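PDB 1VJN: Zn-dependent hydrolase of metallo-beta-lactamase superfamily TM0207 from Thermotoga maritima, which is a putative zinc-dependent hydrolase with the metallo-beta-lactamase fold, whose natural substrate is not established. Local coordinates for residues I15-H20 and M172-K177. Sequence-based numbering, arbitrary orientation.
Sequences ITWFGH and MHYKTK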
ATOM      1  N   ILE A  15      -0.790 -10.945   2.162  1.00 20.50           N
ATOM      2  CA  ILE A  15       0.059  -9.747   2.060  1.00 19.90           C
ATOM      3  C   ILE A  15       1.287  -9.977   2.899  1.00 16.49           C
ATOM      4  O   ILE A  15       1.163 -10.385   4.072  1.00 15.52           O
ATOM      5  CB  ILE A  15      -0.668  -8.512   2.583  1.00 18.10           C
ATOM      6  CG1 ILE A  15      -1.943  -8.216   1.761  1.00 29.55           C
ATOM      7  CG2 ILE A  15       0.276  -7.280   2.548  1.00 24.49           C
ATOM      8  CD1 ILE A  15      -3.034  -7.521   2.555  1.00 34.36           C
ATOM      9  N   THR A  16       2.450  -9.732   2.299  1.00 18.67           N
ATOM     10  CA  THR A  16       3.742  -9.837   2.962  1.00 18.55           C
ATOM     11  C   THR A  16       4.444  -8.506   2.878  1.00 18.51           C
ATOM     12  O   THR A  16       4.593  -7.946   1.812  1.00 20.50           O
ATOM     13  CB  THR A  16       4.644 -10.919   2.288  1.00 22.37           C
ATOM     14  OG1 THR A  16       4.047 -12.213   2.422  1.00 19.25           O
ATOM     15  CG2 THR A  16       5.986 -11.060   3.007  1.00 18.63           C
ATOM     16  N   TRP A  17       4.911  -8.028   4.014  1.00 17.71           N
ATOM     17  CA  TRP A  17       5.647  -6.796   4.057  1.00 18.98           C
ATOM     18  C   TRP A  17       7.145  -7.109   4.091  1.00 17.96           C
ATOM     19  O   TRP A  17       7.601  -7.903   4.886  1.00 17.32           O
ATOM     20  CB  TRP A  17       5.219  -5.987   5.273  1.00 20.26           C
ATOM     21  CG  TRP A  17       5.791  -4.627   5.310  1.00 28.00           C
ATOM     22  CD1 TRP A  17       6.038  -3.786   4.246  1.00 22.63           C
ATOM     23  CD2 TRP A  17       6.137  -3.913   6.474  1.00 27.93           C
ATOM     24  NE1 TRP A  17       6.551  -2.608   4.699  1.00 29.36           N
ATOM     25  CE2 TRP A  17       6.626  -2.666   6.071  1.00 28.57           C
ATOM     26  CE3 TRP A  17       6.118  -4.218   7.841  1.00 33.77           C
ATOM     27  CZ2 TRP A  17       7.065  -1.707   6.987  1.00 36.26           C
ATOM     28  CZ3 TRP A  17       6.553  -3.263   8.749  1.00 30.90           C
ATOM     29  CH2 TRP A  17       7.015  -2.026   8.317  1.00 32.89           C
ATOM     30  N   PHE A  18       7.896  -6.449   3.220  1.00 19.98           N
ATOM     31  CA  PHE A  18       9.353  -6.579   3.150  1.00 21.33           C
ATOM     32  C   PHE A  18      10.082  -5.329   3.662  1.00 22.20           C
ATOM     33  O   PHE A  18      11.316  -5.269   3.658  1.00 21.05           O
ATOM     34  CB  PHE A  18       9.755  -6.856   1.702  1.00 22.08           C
ATOM     35  CG  PHE A  18       9.344  -8.200   1.241  1.00 20.01           C
ATOM     36  CD1 PHE A  18      10.048  -9.306   1.629  1.00 27.00           C
ATOM     37  CD2 PHE A  18       8.223  -8.363   0.453  1.00 28.78           C
ATOM     38  CE1 PHE A  18       9.677 -10.541   1.215  1.00 25.56           C
ATOM     39  CE2 PHE A  18       7.842  -9.608   0.046  1.00 30.64           C
ATOM     40  CZ  PHE A  18       8.566 -10.690   0.417  1.00 26.60           C
ATOM     41  N   GLY A  19       9.313  -4.345   4.091  1.00 19.80           N
ATOM     42  CA  GLY A  19       9.847  -3.098   4.627  1.00 22.73           C
ATOM     43  C   GLY A  19       9.650  -1.940   3.677  1.00 23.19           C
ATOM     44  O   GLY A  19       9.358  -2.135   2.518  1.00 21.26           O
ATOM     45  N   HIS A  20       9.828  -0.711   4.166  1.00 22.87           N
ATOM     46  CA  HIS A  20       9.619   0.450   3.357  1.00 22.81           C
ATOM     47  C   HIS A  20       8.184   0.383   2.760  1.00 22.47           C
ATOM     48  O   HIS A  20       7.267   0.200   3.518  1.00 19.63           O
ATOM     49  CB  HIS A  20      10.760   0.618   2.355  1.00 25.45           C
ATOM     50  CG  HIS A  20      12.106   0.838   2.999  1.00 27.82           C
ATOM     51  ND1 HIS A  20      12.437   2.008   3.658  1.00 31.75           N
ATOM     52  CD2 HIS A  20      13.195   0.042   3.090  1.00 34.60           C
ATOM     53  CE1 HIS A  20      13.667   1.920   4.122  1.00 37.74           C
ATOM     54  NE2 HIS A  20      14.153   0.740   3.785  1.00 31.58           N
HETATM   55  N   MSE A 172       2.215   2.745   6.955  1.00 21.71           N
HETATM   56  CA  MSE A 172       3.608   2.550   6.578  1.00 26.02           C
HETATM   57  C   MSE A 172       4.258   3.906   6.645  1.00 22.81           C
HETATM   58  O   MSE A 172       3.580   4.882   6.956  1.00 21.40           O
HETATM   59  CB  MSE A 172       3.734   1.954   5.178  1.00 28.09           C
HETATM   60  CG  MSE A 172       2.982   2.738   4.130  1.00 30.78           C
HETATM   61 SE   MSE A 172       2.920   1.854   2.324  1.00 41.00          SE
HETATM   62  CE  MSE A 172       1.929   3.305   1.419  1.00 29.51           C
ATOM     63  N   HIS A 173       5.567   3.944   6.388  1.00 23.05           N
ATOM     64  CA  HIS A 173       6.315   5.205   6.235  1.00 22.71           C
ATOM     65  C   HIS A 173       6.327   5.959   7.578  1.00 18.91           C
ATOM     66  O   HIS A 173       5.976   7.128   7.616  1.00 21.40           O
ATOM     67  CB  HIS A 173       5.687   6.158   5.176  1.00 27.51           C
ATOM     68  CG  HIS A 173       5.972   5.809   3.752  1.00 41.64           C
ATOM     69  ND1 HIS A 173       4.978   5.429   2.865  1.00 54.18           N
ATOM     70  CD2 HIS A 173       7.118   5.847   3.035  1.00 52.17           C
ATOM     71  CE1 HIS A 173       5.506   5.217   1.674  1.00 49.74           C
ATOM     72  NE2 HIS A 173       6.806   5.450   1.753  1.00 56.14           N
ATOM     73  N   TYR A 174       6.687   5.276   8.667  1.00 15.64           N
ATOM     74  CA  TYR A 174       6.756   5.870   9.992  1.00 18.30           C
ATOM     75  C   TYR A 174       8.145   5.617  10.588  1.00 18.43           C
ATOM     76  O   TYR A 174       8.951   4.963   9.931  1.00 17.09           O
ATOM     77  CB  TYR A 174       5.636   5.301  10.893  1.00 18.52           C
ATOM     78  CG  TYR A 174       5.458   3.818  10.855  1.00  9.52           C
ATOM     79  CD1 TYR A 174       6.259   3.012  11.603  1.00 17.79           C
ATOM     80  CD2 TYR A 174       4.421   3.224  10.125  1.00 15.27           C
ATOM     81  CE1 TYR A 174       6.113   1.659  11.596  1.00 25.33           C
ATOM     82  CE2 TYR A 174       4.229   1.865  10.156  1.00 17.80           C
ATOM     83  CZ  TYR A 174       5.099   1.083  10.891  1.00 23.66           C
ATOM     84  OH  TYR A 174       4.994  -0.284  10.930  1.00 24.10           O
ATOM     85  N   LYS A 175       8.401   6.146  11.802  1.00 17.65           N
ATOM     86  CA  LYS A 175       9.662   6.019  12.499  1.00 20.24           C
ATOM     87  C   LYS A 175      10.009   4.565  12.740  1.00 20.10           C
ATOM     88  O   LYS A 175       9.180   3.818  13.288  1.00 18.58           O
ATOM     89  CB  LYS A 175       9.637   6.740  13.855  1.00 20.24           C
ATOM     90  CG  LYS A 175      10.986   7.036  14.386  1.00 23.53           C
ATOM     91  CD  LYS A 175      10.951   7.723  15.801  1.00 27.28           C
ATOM     92  CE  LYS A 175      10.335   9.127  15.777  1.00 35.85           C
ATOM     93  NZ  LYS A 175      11.070  10.112  14.897  1.00 40.06           N
ATOM     94  N   THR A 176      11.225   4.209  12.306  1.00 22.04           N
ATOM     95  CA  THR A 176      11.869   2.914  12.574  1.00 22.68           C
ATOM     96  C   THR A 176      13.195   3.175  13.240  1.00 21.49           C
ATOM     97  O   THR A 176      13.571   4.325  13.423  1.00 22.08           O
ATOM     98  CB  THR A 176      12.081   2.101  11.237  1.00 24.83           C
ATOM     99  OG1 THR A 176      12.971   2.796  10.345  1.00 28.63           O
ATOM    100  CG2 THR A 176      10.801   1.992  10.441  1.00 26.04           C
ATOM    101  N   LYS A 177      13.925   2.111  13.581  1.00 22.60           N
ATOM    102  CA  LYS A 177      15.165   2.243  14.357  1.00 22.40           C
ATOM    103  C   LYS A 177      16.225   3.050  13.605  1.00 23.45           C
ATOM    104  O   LYS A 177      16.910   3.892  14.174  1.00 24.98           O
ATOM    105  CB  LYS A 177      15.752   0.869  14.723  1.00 21.76           C
ATOM    106  CG  LYS A 177      16.752   0.991  15.876  1.00 26.76           C
ATOM    107  CD  LYS A 177      17.549  -0.270  16.136  1.00 29.18           C
ATOM    108  CE  LYS A 177      18.538  -0.045  17.271  1.00 33.75           C
ATOM    109  NZ  LYS A 177      19.437  -1.212  17.437  1.00 38.70           N
TER
HETATM  110  O   HOH W   1       7.090   1.889   5.463  1.00 41.29           O
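Trp17 and Tyr174 meet obliquely: the hydroxyl oxygen OH of Tyr174 comes to 3.7 Å from CH2 of the indole and also nears CZ3, the two rings being inclined to one another. With CG of Trp17 anti to the backbone N (chi1 -173°), the indole is long enough to reach 172-177 while its N-H still bonds within its own segment; the hydroxyl extends the tyrosine ring to meet it. Selenomethionine Met172 adds a looser contact, its CB 4.3 Å from the carbonyl O of His20, while its flexible selenium end leads away. Gly19 CA lies over one indole face, toward the rim; at its backbone angles a CB would jam against Phe18 O, which calls for glycine.

Within 15-20, Trp17 NE1 donates to His20 O at 3.1 Å, nearly straight and close to the indole plane, which helps hold the ring's rotation. Across the contact, a water donates to His20 O at 2.6 Å and accepts from His173 N at 2.7 Å, bridging two backbones that share no direct hydrogen bond.

The contact joins the two sheets of the metallo-beta-lactamase alpha-beta/beta-alpha sandwich, through strand 13-19 and the loop leaving strand 168-172. Phe23 of strand 22-27 stacks on Trp17 and touches Met172, while Val186, just before helix 187-190, packs on Tyr174.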